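Local coordinates for C3-degrading proteinase (CppA protein) (Streptococcus pneumoniae, PDB 3E0R), which probably degrades complement component C3 as a proteinase and is built from two regions of glyoxalase-clan type, at residues V203-D207 with W240-V244. Numbering follows the deposited sequence.
Sequences VNELD and WFEEV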
ATOM      1  N   VAL A 203       1.980  -3.325  16.352  1.00 16.64           N
ATOM      2  CA  VAL A 203       1.040  -3.791  17.390  1.00 17.17           C
ATOM      3  C   VAL A 203       1.425  -3.164  18.711  1.00 17.64           C
ATOM      4  O   VAL A 203       2.588  -2.793  18.890  1.00 17.46           O
ATOM      5  CB  VAL A 203       1.001  -5.373  17.556  1.00 17.00           C
ATOM      6  CG1 VAL A 203       0.439  -6.040  16.325  1.00 14.92           C
ATOM      7  CG2 VAL A 203       2.384  -5.952  17.867  1.00 16.11           C
ATOM      8  N   ASN A 204       0.424  -2.986  19.579  1.00 18.42           N
ATOM      9  CA  ASN A 204       0.572  -2.456  20.940  1.00 20.62           C
ATOM     10  C   ASN A 204       1.633  -3.218  21.787  1.00 21.33           C
ATOM     11  O   ASN A 204       2.575  -2.626  22.323  1.00 21.23           O
ATOM     12  CB  ASN A 204      -0.813  -2.479  21.671  1.00 21.13           C
ATOM     13  CG  ASN A 204      -1.379  -3.935  21.810  1.00 24.59           C
ATOM     14  OD1 ASN A 204      -1.093  -4.798  20.938  1.00 23.50           O
ATOM     15  ND2 ASN A 204      -2.098  -4.233  22.931  1.00 26.33           N
ATOM     16  N   GLU A 205       1.445  -4.533  21.892  1.00 22.81           N
ATOM     17  CA  GLU A 205       2.377  -5.437  22.551  1.00 23.43           C
ATOM     18  C   GLU A 205       2.446  -6.654  21.657  1.00 22.47           C
ATOM     19  O   GLU A 205       1.426  -7.094  21.137  1.00 23.15           O
ATOM     20  CB  GLU A 205       1.880  -5.828  23.951  1.00 23.86           C
ATOM     21  CG  GLU A 205       2.963  -6.545  24.778  1.00 25.17           C
ATOM     22  CD  GLU A 205       2.401  -7.376  25.943  1.00 28.75           C
ATOM     23  OE1 GLU A 205       1.465  -6.871  26.633  1.00 35.25           O
ATOM     24  OE2 GLU A 205       2.921  -8.519  26.176  1.00 35.50           O
ATOM     25  N   LEU A 206       3.644  -7.191  21.460  1.00 21.50           N
ATOM     26  CA  LEU A 206       3.807  -8.374  20.630  1.00 20.29           C
ATOM     27  C   LEU A 206       3.610  -9.685  21.457  1.00 20.15           C
ATOM     28  O   LEU A 206       4.260  -9.874  22.466  1.00 19.88           O
ATOM     29  CB  LEU A 206       5.174  -8.318  19.951  1.00 20.57           C
ATOM     30  CG  LEU A 206       5.540  -9.506  19.053  1.00 20.51           C
ATOM     31  CD1 LEU A 206       4.643  -9.487  17.862  1.00 17.84           C
ATOM     32  CD2 LEU A 206       7.028  -9.489  18.687  1.00 18.08           C
ATOM     33  N   ASP A 207       2.679 -10.561  21.067  1.00 19.68           N
ATOM     34  CA  ASP A 207       2.622 -11.884  21.698  1.00 19.15           C
ATOM     35  C   ASP A 207       2.997 -12.998  20.738  1.00 18.32           C
ATOM     36  O   ASP A 207       2.222 -13.384  19.880  1.00 19.08           O
ATOM     37  CB  ASP A 207       1.276 -12.204  22.302  1.00 19.03           C
ATOM     38  CG  ASP A 207       1.283 -13.559  23.022  1.00 19.39           C
ATOM     39  OD1 ASP A 207       2.236 -13.917  23.780  1.00 22.38           O
ATOM     40  OD2 ASP A 207       0.331 -14.295  22.826  1.00 22.32           O
ATOM     41  N   TRP A 240       4.319  -9.628   8.754  1.00 17.55           N
ATOM     42  CA  TRP A 240       5.324  -9.322   9.761  1.00 18.01           C
ATOM     43  C   TRP A 240       4.642  -8.556  10.896  1.00 18.90           C
ATOM     44  O   TRP A 240       3.956  -7.544  10.672  1.00 17.32           O
ATOM     45  CB  TRP A 240       6.435  -8.539   9.086  1.00 17.54           C
ATOM     46  CG  TRP A 240       7.604  -7.945   9.925  1.00 18.60           C
ATOM     47  CD1 TRP A 240       7.508  -7.077  11.002  1.00 19.15           C
ATOM     48  CD2 TRP A 240       9.019  -8.068   9.638  1.00 14.17           C
ATOM     49  NE1 TRP A 240       8.769  -6.660  11.385  1.00 19.00           N
ATOM     50  CE2 TRP A 240       9.709  -7.257  10.577  1.00 17.74           C
ATOM     51  CE3 TRP A 240       9.755  -8.743   8.643  1.00 17.65           C
ATOM     52  CZ2 TRP A 240      11.114  -7.129  10.586  1.00 17.05           C
ATOM     53  CZ3 TRP A 240      11.163  -8.647   8.648  1.00 18.16           C
ATOM     54  CH2 TRP A 240      11.831  -7.839   9.634  1.00 19.11           C
ATOM     55  N   PHE A 241       4.853  -9.045  12.127  1.00 19.21           N
ATOM     56  CA  PHE A 241       4.352  -8.383  13.335  1.00 18.48           C
ATOM     57  C   PHE A 241       5.503  -7.948  14.265  1.00 19.55           C
ATOM     58  O   PHE A 241       6.409  -8.744  14.563  1.00 18.41           O
ATOM     59  CB  PHE A 241       3.422  -9.327  14.126  1.00 17.19           C
ATOM     60  CG  PHE A 241       2.306  -9.929  13.324  1.00 14.26           C
ATOM     61  CD1 PHE A 241       1.025  -9.488  13.466  1.00 12.90           C
ATOM     62  CD2 PHE A 241       2.531 -10.984  12.473  1.00 14.25           C
ATOM     63  CE1 PHE A 241      -0.006 -10.054  12.729  1.00 12.69           C
ATOM     64  CE2 PHE A 241       1.493 -11.567  11.736  1.00 12.82           C
ATOM     65  CZ  PHE A 241       0.248 -11.094  11.853  1.00 14.34           C
ATOM     66  N   GLU A 242       5.452  -6.689  14.718  1.00 20.82           N
ATOM     67  CA  GLU A 242       6.371  -6.165  15.706  1.00 23.00           C
ATOM     68  C   GLU A 242       5.693  -5.053  16.552  1.00 23.69           C
ATOM     69  O   GLU A 242       4.648  -4.534  16.182  1.00 22.77           O
ATOM     70  CB  GLU A 242       7.677  -5.689  15.058  1.00 22.56           C
ATOM     71  CG  GLU A 242       7.583  -4.556  14.076  1.00 25.36           C
ATOM     72  CD  GLU A 242       8.981  -4.009  13.631  1.00 27.26           C
ATOM     73  OE1 GLU A 242       9.096  -2.750  13.459  1.00 34.58           O
ATOM     74  OE2 GLU A 242       9.946  -4.815  13.432  1.00 30.47           O
ATOM     75  N   GLU A 243       6.258  -4.750  17.710  1.00 25.07           N
ATOM     76  CA  GLU A 243       5.825  -3.571  18.451  1.00 27.27           C
ATOM     77  C   GLU A 243       6.180  -2.256  17.795  1.00 29.10           C
ATOM     78  O   GLU A 243       7.208  -2.113  17.148  1.00 27.49           O
ATOM     79  CB  GLU A 243       6.353  -3.544  19.897  1.00 27.17           C
ATOM     80  CG  GLU A 243       5.436  -4.216  20.876  1.00 28.48           C
ATOM     81  CD  GLU A 243       6.151  -4.613  22.144  1.00 29.79           C
ATOM     82  OE1 GLU A 243       6.945  -3.768  22.636  1.00 33.77           O
ATOM     83  OE2 GLU A 243       5.925  -5.754  22.648  1.00 31.91           O
ATOM     84  N   VAL A 244       5.286  -1.296  18.039  1.00 33.27           N
ATOM     85  CA  VAL A 244       5.408   0.101  17.607  1.00 35.23           C
ATOM     86  C   VAL A 244       6.290   0.945  18.508  1.00 37.41           C
ATOM     87  O   VAL A 244       7.462   0.615  18.775  1.00 41.36           O
ATOM     88  CB  VAL A 244       4.048   0.763  17.664  1.00 35.99           C
ATOM     89  CG1 VAL A 244       3.531   0.831  19.172  1.00 36.41           C
ATOM     90  CG2 VAL A 244       4.159   2.118  17.078  1.00 36.23           C
TER
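Glu243 reaches over the turn that follows Val203 and grips the backbone at Leu206. Its OE2 accepts the Leu206 N-H at 2.9 Å in a nearly straight bond (173° at the hydrogen), using the anti lone pair, the one turned away from OE1. The chain runs extended beyond CG (chi2 160°), carrying the carboxylate past the Asn204 carbonyl; CG of Glu243 lies 3.6 Å from Asn204 O. Glu205 runs alongside Glu243 and points the same way, with the two carboxylate planes perpendicular. Their nearest oxygens stay well apart, so any repulsion between the like charges is probably modest, and the Leu206 N-H would partly offset the charge on Glu243. Within the turn, Asn204 OD1 receives the Glu205 N-H from above its amide plane. Val203 ends strand 196-203 and forms a parallel bridge with Glu243 of strand 238-243, its neighbour in a mixed sheet that draws strands from both CppA regions. The bridge joins the first and last strands of a beta-alpha-beta-beta-beta module, as in the glyoxalase clan. In the usual parallel pattern, Val203 bonds to the residues flanking Glu243: its N to Glu242 O at 2.9 Å, and its O to Val244 N at 3.2 Å. The same Val203 O also takes a CA-H...O contact from Glu243. CG2 of Val203 comes within 3.2 Å of Glu242 O, close beside the backbone bond. The Leu206 side chain turns toward strand 238-243: with CG anti to the backbone N (chi1 179°), CD1 reaches back to the strand and meets Phe241 CB at 3.9 Å. The two side chains cross at about a right angle, and both also touch Leu211 of helix 208-214, while the Phe241 ring stacks on Phe201.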